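Local coordinates for crystal protein (Bacillus thuringiensis serovar dakota, PDB 2ZTB), which is a Bacillus thuringiensis toxin that recognizes cancer cells and probably kills them by forming pores in the membrane, as aerolysin-type beta-pore-forming toxins do, at residues 105-110 with 149-154. Numbering follows the deposited sequence.
Sequences SFTNTS and TTTETI
An antiparallel ladder in the elongated beta domain of this aerolysin-like toxin pairs 105-110 with 149-154, parts of the long strands that flank the 126-132/136-142 hairpin. Phe106 and Ile154, Asn108 and Glu152, and Ser110 and Thr150 are the hydrogen-bonded pairs; the N of Ile154 lies 2.9 Å from the O of Phe106. The middle pair is uneven: Asn108 N meets Glu152 O nearly head-on at 2.8 Å but bent at hydrogen (140°), whereas the return bond from Glu152 N to Asn108 O, 3.2 Å, is straighter there yet tilted 23° from the carbonyl plane.

On one face, threonine methyls interleave. Thr107 OG1 stands anti to the carbonyl carbon (chi1 -60°), leaving CG2 turned to Thr151 CB at 3.8 Å; Thr109 CG2 meets Thr151 CG2 at 3.9 Å. Thr149 CG2 closes the row against Thr109 CB at 3.7 Å.

The other face carries Phe106, Asn108, Ser110, Thr150, Ile154 and Glu152, whose carboxylate turns away from 105-110. Ile154 CG2 packs on Phe106 CB at 3.6 Å, oblique to the ring, and near Asn108 OD1, which has no polar partner in the model. Segment 105-110 runs between 149-154 and strand 223-247: Thr109 bonds Val233 through the backbone, Ser234 and Ser235 neighbour Asn108 and Phe106, and Asn232 OD1 hydrogen-bonds Ser110 OG. Phe140 of the hairpin touches Ser110 and Thr150.

Register is thus set by six main-chain bonds, while largely exposed, hydroxyl-rich side chains add only light apolar contact.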
ATOM      1  N   SER A 105      14.102  12.764  21.433  1.00 53.88           N
ATOM      2  CA  SER A 105      13.345  11.657  20.862  1.00 55.24           C
ATOM      3  C   SER A 105      12.859  11.925  19.457  1.00 55.32           C
ATOM      4  O   SER A 105      12.600  13.063  19.065  1.00 56.12           O
ATOM      5  CB  SER A 105      12.199  11.181  21.753  1.00 55.34           C
ATOM      6  OG  SER A 105      11.334  12.235  22.076  1.00 58.62           O
ATOM      7  N   PHE A 106      12.768  10.841  18.704  1.00 54.99           N
ATOM      8  CA  PHE A 106      12.423  10.877  17.317  1.00 54.58           C
ATOM      9  C   PHE A 106      11.368   9.800  17.132  1.00 54.57           C
ATOM     10  O   PHE A 106      11.486   8.705  17.687  1.00 54.71           O
ATOM     11  CB  PHE A 106      13.672  10.562  16.496  1.00 54.20           C
ATOM     12  CG  PHE A 106      13.499  10.722  15.016  1.00 52.84           C
ATOM     13  CD1 PHE A 106      13.854  11.900  14.397  1.00 50.91           C
ATOM     14  CD2 PHE A 106      13.017   9.672  14.241  1.00 52.15           C
ATOM     15  CE1 PHE A 106      13.726  12.034  13.042  1.00 52.42           C
ATOM     16  CE2 PHE A 106      12.888   9.799  12.879  1.00 51.24           C
ATOM     17  CZ  PHE A 106      13.238  10.974  12.279  1.00 51.64           C
ATOM     18  N   THR A 107      10.319  10.126  16.386  1.00 53.86           N
ATOM     19  CA  THR A 107       9.274   9.168  16.108  1.00 53.32           C
ATOM     20  C   THR A 107       9.455   8.633  14.686  1.00 54.04           C
ATOM     21  O   THR A 107       9.296   9.374  13.699  1.00 53.22           O
ATOM     22  CB  THR A 107       7.877   9.777  16.358  1.00 52.99           C
ATOM     23  OG1 THR A 107       7.804  10.182  17.724  1.00 51.88           O
ATOM     24  CG2 THR A 107       6.777   8.768  16.084  1.00 51.14           C
ATOM     25  N   ASN A 108       9.841   7.356  14.604  1.00 54.53           N
ATOM     26  CA  ASN A 108      10.008   6.669  13.324  1.00 56.05           C
ATOM     27  C   ASN A 108       8.640   6.402  12.746  1.00 55.84           C
ATOM     28  O   ASN A 108       7.728   6.041  13.482  1.00 56.04           O
ATOM     29  CB  ASN A 108      10.730   5.317  13.490  1.00 56.66           C
ATOM     30  CG  ASN A 108      12.146   5.444  14.030  1.00 58.13           C
ATOM     31  OD1 ASN A 108      12.803   6.487  13.929  1.00 61.80           O
ATOM     32  ND2 ASN A 108      12.636   4.356  14.587  1.00 62.69           N
ATOM     33  N   THR A 109       8.487   6.588  11.438  1.00 55.93           N
ATOM     34  CA  THR A 109       7.244   6.185  10.766  1.00 55.71           C
ATOM     35  C   THR A 109       7.494   5.139   9.686  1.00 55.61           C
ATOM     36  O   THR A 109       8.518   5.172   8.988  1.00 55.56           O
ATOM     37  CB  THR A 109       6.475   7.385  10.160  1.00 55.75           C
ATOM     38  OG1 THR A 109       7.332   8.113   9.278  1.00 56.18           O
ATOM     39  CG2 THR A 109       5.963   8.316  11.248  1.00 54.69           C
ATOM     40  N   SER A 110       6.546   4.215   9.564  1.00 55.45           N
ATOM     41  CA  SER A 110       6.480   3.272   8.437  1.00 55.65           C
ATOM     42  C   SER A 110       5.135   3.432   7.759  1.00 55.42           C
ATOM     43  O   SER A 110       4.103   3.301   8.410  1.00 54.96           O
ATOM     44  CB  SER A 110       6.620   1.828   8.915  1.00 55.41           C
ATOM     45  OG  SER A 110       7.724   1.689   9.785  1.00 57.67           O
ATOM     46  N   THR A 149       0.032   4.396   8.275  1.00 51.85           N
ATOM     47  CA  THR A 149       1.310   4.681   8.922  1.00 51.23           C
ATOM     48  C   THR A 149       1.317   4.104  10.340  1.00 51.17           C
ATOM     49  O   THR A 149       0.366   4.303  11.096  1.00 50.85           O
ATOM     50  CB  THR A 149       1.567   6.224   8.977  1.00 51.42           C
ATOM     51  OG1 THR A 149       1.559   6.736   7.646  1.00 51.28           O
ATOM     52  CG2 THR A 149       2.901   6.563   9.629  1.00 48.69           C
ATOM     53  N   THR A 150       2.380   3.385  10.690  1.00 51.15           N
ATOM     54  CA  THR A 150       2.608   2.955  12.078  1.00 51.56           C
ATOM     55  C   THR A 150       3.824   3.687  12.645  1.00 51.49           C
ATOM     56  O   THR A 150       4.681   4.145  11.899  1.00 51.16           O
ATOM     57  CB  THR A 150       2.781   1.419  12.201  1.00 52.06           C
ATOM     58  OG1 THR A 150       3.776   0.959  11.270  1.00 52.55           O
ATOM     59  CG2 THR A 150       1.447   0.695  11.914  1.00 52.43           C
ATOM     60  N   THR A 151       3.885   3.832  13.964  1.00 51.85           N
ATOM     61  CA  THR A 151       4.968   4.595  14.577  1.00 52.60           C
ATOM     62  C   THR A 151       5.694   3.790  15.660  1.00 53.21           C
ATOM     63  O   THR A 151       5.118   2.862  16.243  1.00 52.78           O
ATOM     64  CB  THR A 151       4.460   5.954  15.160  1.00 52.58           C
ATOM     65  OG1 THR A 151       3.516   5.720  16.215  1.00 51.81           O
ATOM     66  CG2 THR A 151       3.789   6.799  14.075  1.00 53.23           C
ATOM     67  N   GLU A 152       6.960   4.141  15.890  1.00 53.94           N
ATOM     68  CA  GLU A 152       7.741   3.668  17.040  1.00 54.80           C
ATOM     69  C   GLU A 152       8.628   4.821  17.533  1.00 55.11           C
ATOM     70  O   GLU A 152       9.089   5.629  16.741  1.00 55.81           O
ATOM     71  CB  GLU A 152       8.596   2.430  16.697  1.00 54.58           C
ATOM     72  CG  GLU A 152       7.847   1.133  16.214  1.00 55.21           C
ATOM     73  CD  GLU A 152       6.844   0.485  17.219  1.00 56.81           C
ATOM     74  OE1 GLU A 152       6.609   1.002  18.338  1.00 55.93           O
ATOM     75  OE2 GLU A 152       6.255  -0.571  16.856  1.00 59.69           O
ATOM     76  N   THR A 153       8.866   4.893  18.837  1.00 55.30           N
ATOM     77  CA  THR A 153       9.616   5.998  19.442  1.00 55.70           C
ATOM     78  C   THR A 153      11.070   5.615  19.778  1.00 55.35           C
ATOM     79  O   THR A 153      11.283   4.608  20.454  1.00 55.29           O
ATOM     80  CB  THR A 153       8.949   6.403  20.778  1.00 55.93           C
ATOM     81  OG1 THR A 153       7.521   6.360  20.644  1.00 56.83           O
ATOM     82  CG2 THR A 153       9.417   7.792  21.241  1.00 56.54           C
ATOM     83  N   ILE A 154      12.048   6.411  19.325  1.00 54.52           N
ATOM     84  CA  ILE A 154      13.448   6.260  19.752  1.00 54.08           C
ATOM     85  C   ILE A 154      13.856   7.424  20.635  1.00 53.12           C
ATOM     86  O   ILE A 154      13.793   8.571  20.197  1.00 53.32           O
ATOM     87  CB  ILE A 154      14.493   6.076  18.576  1.00 54.32           C
ATOM     88  CG1 ILE A 154      15.932   5.940  19.119  1.00 55.41           C
ATOM     89  CG2 ILE A 154      14.524   7.246  17.640  1.00 55.70           C
ATOM     90  CD1 ILE A 154      16.972   5.305  18.120  1.00 54.77           C
TER